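Local coordinates for protein NADH oxidase (Thermus thermophilus, PDB 6RVB) that uses NADH and bound FAD to reduce coenzyme A disulfide and, as a flavoprotein, probably acts as an NADH:menaquinone oxidoreductase too, at residues 158-170 against 327-339. Numbering follows the deposited sequence.
Sequences GYIGLEAAEAFRK and AIFKAFDLAVATT. With NAD (nicotinamide-adenine-dinucleotide), chain F.
Glu166, on helix 159-170, meets the turn that follows strand 327-331. Glu166 OE1 takes Lys330 NZ at 2.8 Å in a salt bridge, and Phe332 N in a weak, bent bond. The lysine comes from above the carboxylate plane. Lys170 NZ makes a salt bridge to Glu166 OE2 at 2.9 Å, again out of the carboxylate plane. Lys330 NZ in addition bonds Phe332 O at 2.8 Å, which ties its ammonium group to the turn just after it. The Glu166 stem, with CG anti to the backbone N (chi1 -174°), lies against the Phe332 ring. Glu166 CB lies over one face of the Phe332 ring, 3.9 Å from its centroid, a CH-pi contact. His203 stacks on Phe332.

Near the start of the helix, Tyr159 CD2 touches Phe329 CD1, and the two rings are turned 69° apart. Leu162 CD1 packs on Phe329 CZ at 3.8 Å. NAD lies beside this aromatic pair. Tyr159 CB packs against the NAD nicotinamide ring, and the carboxamide N7N gives a nearly straight bond (168°) to Ile328 O. Ile160 N makes a weak bond to phosphate O2N. Pro297 and Ala240 supply further backbone acceptors to NAD.

Further out, the type II' turn Ala331-Leu334 joins the two strands, and Phe428 of the second subunit packs on Ile328 and Lys330. The contact thus joins the Rossmann-type NAD helix to the dimerisation domain, and both parts hold the dinucleotide. Two lysines share one carboxylate and a water. With the weak Phe332 N bond they hold Glu166, and their charges probably stabilise its ionised form.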
loop_
_atom_site.group_PDB
_atom_site.type_symbol
_atom_site.label_atom_id
_atom_site.label_comp_id
_atom_site.label_asym_id
_atom_site.label_seq_id
_atom_site.Cartn_x
_atom_site.Cartn_y
_atom_site.Cartn_z
ATOM N N GLY A 158 14.716 -19.487 -2.448
ATOM C CA GLY A 158 13.334 -19.099 -2.267
ATOM C C GLY A 158 13.185 -18.188 -1.070
ATOM O O GLY A 158 13.999 -17.347 -0.811
ATOM N N TYR A 159 12.117 -18.332 -0.325
ATOM C CA TYR A 159 11.851 -17.395 0.744
ATOM C C TYR A 159 12.684 -17.716 1.986
ATOM O O TYR A 159 13.462 -16.866 2.385
ATOM C CB TYR A 159 10.336 -17.319 1.074
ATOM C CG TYR A 159 9.404 -16.960 -0.050
ATOM C CD1 TYR A 159 9.158 -17.857 -1.110
ATOM C CD2 TYR A 159 8.778 -15.759 -0.065
ATOM C CE1 TYR A 159 8.298 -17.521 -2.185
ATOM C CE2 TYR A 159 7.932 -15.414 -1.101
ATOM C CZ TYR A 159 7.671 -16.291 -2.151
ATOM O OH TYR A 159 6.831 -15.876 -3.153
ATOM N N ILE A 160 12.538 -18.885 2.630
ATOM C CA ILE A 160 13.435 -19.108 3.764
ATOM C C ILE A 160 14.795 -19.173 3.107
ATOM O O ILE A 160 14.917 -19.697 2.011
ATOM C CB ILE A 160 13.030 -20.324 4.610
ATOM C CG1 ILE A 160 12.972 -21.630 3.839
ATOM C CG2 ILE A 160 11.617 -20.131 5.068
ATOM C CD1 ILE A 160 12.172 -23.008 4.612
ATOM N N GLY A 161 15.849 -18.571 3.556
ATOM C CA GLY A 161 16.910 -18.786 2.556
ATOM C C GLY A 161 17.371 -17.555 1.869
ATOM O O GLY A 161 18.472 -17.167 2.134
ATOM N N LEU A 162 16.543 -16.889 1.065
ATOM C CA LEU A 162 16.773 -15.443 0.836
ATOM C C LEU A 162 16.732 -14.722 2.105
ATOM O O LEU A 162 17.613 -13.921 2.341
ATOM C CB LEU A 162 15.793 -14.800 -0.090
ATOM C CG LEU A 162 16.094 -15.117 -1.574
ATOM C CD1 LEU A 162 15.183 -14.405 -2.511
ATOM C CD2 LEU A 162 17.570 -14.824 -1.923
ATOM N N GLU A 163 15.740 -15.039 2.950
ATOM C CA GLU A 163 15.638 -14.437 4.277
ATOM C C GLU A 163 16.765 -14.867 5.167
ATOM O O GLU A 163 17.236 -14.053 5.969
ATOM C CB GLU A 163 14.301 -14.692 4.966
ATOM C CG GLU A 163 13.209 -13.781 4.476
ATOM C CD GLU A 163 11.864 -13.897 5.254
ATOM O OE1 GLU A 163 11.029 -12.874 5.184
ATOM O OE2 GLU A 163 11.666 -14.983 5.930
ATOM N N ALA A 164 17.207 -16.133 5.079
ATOM C CA ALA A 164 18.280 -16.606 5.977
ATOM C C ALA A 164 19.610 -15.993 5.638
ATOM O O ALA A 164 20.348 -15.690 6.518
ATOM C CB ALA A 164 18.377 -18.081 5.970
ATOM N N ALA A 165 19.905 -15.806 4.365
ATOM C CA ALA A 165 21.120 -15.207 3.950
ATOM C C ALA A 165 21.267 -13.879 4.623
ATOM O O ALA A 165 22.338 -13.566 5.105
ATOM C CB ALA A 165 21.135 -15.030 2.418
ATOM N N GLU A 166 20.226 -13.056 4.653
ATOM C CA GLU A 166 20.322 -11.770 5.379
ATOM C C GLU A 166 20.653 -12.001 6.837
ATOM O O GLU A 166 21.508 -11.338 7.386
ATOM C CB GLU A 166 19.030 -10.954 5.311
ATOM C CG GLU A 166 19.081 -9.540 5.915
ATOM C CD GLU A 166 17.686 -8.892 6.149
ATOM O OE1 GLU A 166 16.938 -8.659 5.139
ATOM O OE2 GLU A 166 17.355 -8.623 7.350
ATOM N N ALA A 167 19.994 -12.963 7.462
ATOM C CA ALA A 167 20.263 -13.211 8.888
ATOM C C ALA A 167 21.701 -13.594 9.118
ATOM O O ALA A 167 22.386 -12.919 9.866
ATOM C CB ALA A 167 19.359 -14.204 9.511
ATOM N N PHE A 168 22.158 -14.680 8.506
ATOM C CA PHE A 168 23.549 -15.045 8.613
ATOM C C PHE A 168 24.541 -13.906 8.313
ATOM O O PHE A 168 25.563 -13.859 8.932
ATOM C CB PHE A 168 23.840 -16.202 7.688
ATOM C CG PHE A 168 23.068 -17.439 8.009
ATOM C CD1 PHE A 168 22.344 -17.511 9.146
ATOM C CD2 PHE A 168 23.084 -18.541 7.162
ATOM C CE1 PHE A 168 21.610 -18.670 9.440
ATOM C CE2 PHE A 168 22.336 -19.686 7.438
ATOM C CZ PHE A 168 21.625 -19.765 8.580
ATOM N N ARG A 169 24.294 -13.013 7.355
ATOM C CA ARG A 169 25.299 -11.995 7.099
ATOM C C ARG A 169 25.321 -11.054 8.310
ATOM O O ARG A 169 26.388 -10.708 8.830
ATOM C CB ARG A 169 25.008 -11.250 5.824
ATOM C CG ARG A 169 25.227 -12.006 4.621
ATOM C CD ARG A 169 26.684 -12.113 4.271
ATOM N NE ARG A 169 27.307 -10.836 4.021
ATOM C CZ ARG A 169 28.334 -10.384 4.716
ATOM N NH1 ARG A 169 28.859 -11.154 5.654
ATOM N NH2 ARG A 169 28.833 -9.187 4.431
ATOM N N LYS A 170 24.140 -10.650 8.774
ATOM C CA LYS A 170 24.000 -9.751 9.929
ATOM C C LYS A 170 24.691 -10.329 11.180
ATOM O O LYS A 170 24.946 -9.654 12.139
ATOM C CB LYS A 170 22.510 -9.500 10.270
ATOM C CG LYS A 170 21.805 -8.598 9.328
ATOM C CD LYS A 170 20.505 -7.986 9.834
ATOM C CE LYS A 170 19.925 -7.176 8.649
ATOM N NZ LYS A 170 18.637 -6.480 8.864
ATOM N N ALA A 327 2.039 -12.631 -1.742
ATOM C CA ALA A 327 3.152 -12.874 -0.826
ATOM C C ALA A 327 4.120 -11.735 -0.770
ATOM O O ALA A 327 4.415 -11.160 -1.774
ATOM C CB ALA A 327 3.867 -14.101 -1.173
ATOM N N ILE A 328 4.639 -11.405 0.389
ATOM C CA ILE A 328 5.646 -10.360 0.458
ATOM C C ILE A 328 6.779 -10.831 1.398
ATOM O O ILE A 328 6.506 -11.575 2.359
ATOM C CB ILE A 328 5.012 -9.063 0.881
ATOM C CG1 ILE A 328 6.014 -7.959 0.805
ATOM C CG2 ILE A 328 4.510 -9.078 2.296
ATOM C CD1 ILE A 328 5.454 -6.710 1.278
ATOM N N PHE A 329 8.028 -10.504 1.077
ATOM C CA PHE A 329 9.119 -10.789 1.966
ATOM C C PHE A 329 10.163 -9.698 1.932
ATOM O O PHE A 329 10.138 -8.857 1.099
ATOM C CB PHE A 329 9.715 -12.171 1.739
ATOM C CG PHE A 329 10.534 -12.302 0.486
ATOM C CD1 PHE A 329 9.960 -12.638 -0.677
ATOM C CD2 PHE A 329 11.856 -12.106 0.472
ATOM C CE1 PHE A 329 10.677 -12.717 -1.816
ATOM C CE2 PHE A 329 12.563 -12.215 -0.666
ATOM C CZ PHE A 329 11.979 -12.511 -1.790
ATOM N N LYS A 330 11.054 -9.682 2.903
ATOM C CA LYS A 330 12.127 -8.704 2.941
ATOM C C LYS A 330 13.468 -9.409 2.752
ATOM O O LYS A 330 13.783 -10.420 3.415
ATOM C CB LYS A 330 12.115 -7.959 4.277
ATOM C CG LYS A 330 13.224 -6.957 4.477
ATOM C CD LYS A 330 13.549 -6.862 5.993
ATOM C CE LYS A 330 14.604 -5.797 6.269
ATOM N NZ LYS A 330 16.015 -6.194 6.037
ATOM N N ALA A 331 14.264 -8.873 1.848
ATOM C CA ALA A 331 15.603 -9.411 1.640
ATOM C C ALA A 331 16.575 -8.237 1.617
ATOM O O ALA A 331 16.529 -7.448 0.654
ATOM C CB ALA A 331 15.649 -10.188 0.371
ATOM N N PHE A 332 17.365 -8.058 2.684
ATOM C CA PHE A 332 18.139 -6.842 2.840
ATOM C C PHE A 332 17.321 -5.554 2.631
ATOM O O PHE A 332 16.382 -5.255 3.391
ATOM C CB PHE A 332 19.376 -6.869 1.961
ATOM C CG PHE A 332 20.279 -8.042 2.240
ATOM C CD1 PHE A 332 21.222 -7.974 3.198
ATOM C CD2 PHE A 332 20.116 -9.250 1.565
ATOM C CE1 PHE A 332 21.957 -9.058 3.507
ATOM C CE2 PHE A 332 20.872 -10.355 1.848
ATOM C CZ PHE A 332 21.782 -10.276 2.809
ATOM N N ASP A 333 17.657 -4.789 1.610
ATOM C CA ASP A 333 17.026 -3.498 1.436
ATOM C C ASP A 333 15.917 -3.559 0.392
ATOM O O ASP A 333 15.470 -2.512 -0.114
ATOM C CB ASP A 333 18.055 -2.418 1.030
ATOM C CG ASP A 333 19.197 -2.201 2.099
ATOM O OD1 ASP A 333 18.961 -2.271 3.364
ATOM O OD2 ASP A 333 20.372 -1.967 1.648
ATOM N N LEU A 334 15.449 -4.762 0.039
ATOM C CA LEU A 334 14.338 -4.870 -0.882
ATOM C C LEU A 334 13.186 -5.471 -0.177
ATOM O O LEU A 334 13.378 -6.422 0.578
ATOM C CB LEU A 334 14.732 -5.756 -2.032
ATOM C CG LEU A 334 15.679 -5.154 -3.032
ATOM C CD1 LEU A 334 15.786 -6.069 -4.139
ATOM C CD2 LEU A 334 15.122 -3.811 -3.461
ATOM N N ALA A 335 11.992 -4.912 -0.401
ATOM C CA ALA A 335 10.695 -5.579 -0.077
ATOM C C ALA A 335 10.107 -6.143 -1.373
ATOM O O ALA A 335 9.899 -5.363 -2.319
ATOM C CB ALA A 335 9.747 -4.582 0.517
ATOM N N VAL A 336 9.932 -7.460 -1.479
ATOM C CA VAL A 336 9.520 -8.060 -2.761
ATOM C C VAL A 336 8.119 -8.659 -2.672
ATOM O O VAL A 336 7.913 -9.617 -1.883
ATOM C CB VAL A 336 10.467 -9.174 -3.188
ATOM C CG1 VAL A 336 9.963 -9.869 -4.399
ATOM C CG2 VAL A 336 11.812 -8.614 -3.503
ATOM N N ALA A 337 7.166 -8.140 -3.444
ATOM C CA ALA A 337 5.860 -8.707 -3.319
ATOM C C ALA A 337 5.262 -9.226 -4.624
ATOM O O ALA A 337 5.328 -8.572 -5.636
ATOM C CB ALA A 337 4.968 -7.795 -2.651
ATOM N N THR A 338 4.665 -10.399 -4.607
ATOM C CA THR A 338 4.057 -10.959 -5.792
ATOM C C THR A 338 2.647 -11.363 -5.434
ATOM O O THR A 338 2.313 -11.448 -4.259
ATOM C CB THR A 338 4.839 -12.228 -6.324
ATOM O OG1 THR A 338 5.043 -13.261 -5.309
ATOM C CG2 THR A 338 6.145 -11.776 -6.836
ATOM N N THR A 339 1.840 -11.648 -6.450
ATOM C CA THR A 339 0.450 -11.980 -6.308
ATOM C C THR A 339 -0.019 -12.509 -7.664
ATOM O O THR A 339 0.438 -12.034 -8.734
ATOM C CB THR A 339 -0.370 -10.729 -5.905
ATOM O OG1 THR A 339 -1.606 -11.176 -5.420
ATOM C CG2 THR A 339 -0.652 -9.707 -7.094
HETATM P PA NAD F . 10.800 -22.694 -1.900
HETATM O O1A NAD F . 10.161 -21.327 -1.870
HETATM O O2A NAD F . 10.136 -23.788 -2.559
HETATM O O5B NAD F . 12.288 -22.616 -2.555
HETATM C C5B NAD F . 12.722 -22.412 -3.945
HETATM C C4B NAD F . 13.688 -23.532 -4.462
HETATM O O4B NAD F . 14.580 -23.713 -5.596
HETATM C C3B NAD F . 14.612 -23.542 -3.347
HETATM O O3B NAD F . 13.760 -23.955 -2.359
HETATM C C2B NAD F . 15.508 -24.647 -3.806
HETATM O O2B NAD F . 15.509 -25.985 -3.326
HETATM C C1B NAD F . 15.111 -24.973 -5.164
HETATM N N9A NAD F . 16.511 -25.541 -5.024
HETATM C C8A NAD F . 17.785 -24.909 -5.005
HETATM N N7A NAD F . 18.870 -25.747 -4.827
HETATM C C5A NAD F . 18.287 -26.928 -4.695
HETATM C C6A NAD F . 18.938 -28.069 -4.507
HETATM N N6A NAD F . 20.204 -27.901 -4.468
HETATM N N1A NAD F . 18.245 -29.234 -4.349
HETATM C C2A NAD F . 16.846 -29.106 -4.400
HETATM N N3A NAD F . 16.144 -27.907 -4.569
HETATM C C4A NAD F . 16.871 -26.842 -4.744
HETATM O O3 NAD F . 10.884 -23.161 -0.412
HETATM P PN NAD F . 11.186 -22.371 0.967
HETATM O O1N NAD F . 11.692 -23.546 1.836
HETATM O O2N NAD F . 12.019 -21.175 0.825
HETATM O O5D NAD F . 9.735 -21.793 1.261
HETATM C C5D NAD F . 9.160 -21.927 2.538
HETATM C C4D NAD F . 7.657 -21.625 2.654
HETATM O O4D NAD F . 7.234 -21.177 3.967
HETATM C C3D NAD F . 7.338 -20.558 1.636
HETATM O O3D NAD F . 7.018 -21.028 0.309
HETATM C C2D NAD F . 6.168 -19.954 2.349
HETATM O O2D NAD F . 5.093 -20.816 2.229
HETATM C C1D NAD F . 6.542 -19.985 3.805
HETATM N N1N NAD F . 7.392 -18.772 3.882
HETATM C C2N NAD F . 6.844 -17.551 3.502
HETATM C C3N NAD F . 7.565 -16.333 3.513
HETATM C C7N NAD F . 6.930 -15.004 3.098
HETATM O O7N NAD F . 5.728 -14.920 2.366
HETATM N N7N NAD F . 7.552 -13.864 3.421
HETATM C C4N NAD F . 8.904 -16.368 3.937
HETATM C C5N NAD F . 9.468 -17.580 4.297
HETATM C C6N NAD F . 8.708 -18.766 4.257
HETATM O O HOH W 1 17.566 -3.995 7.885
#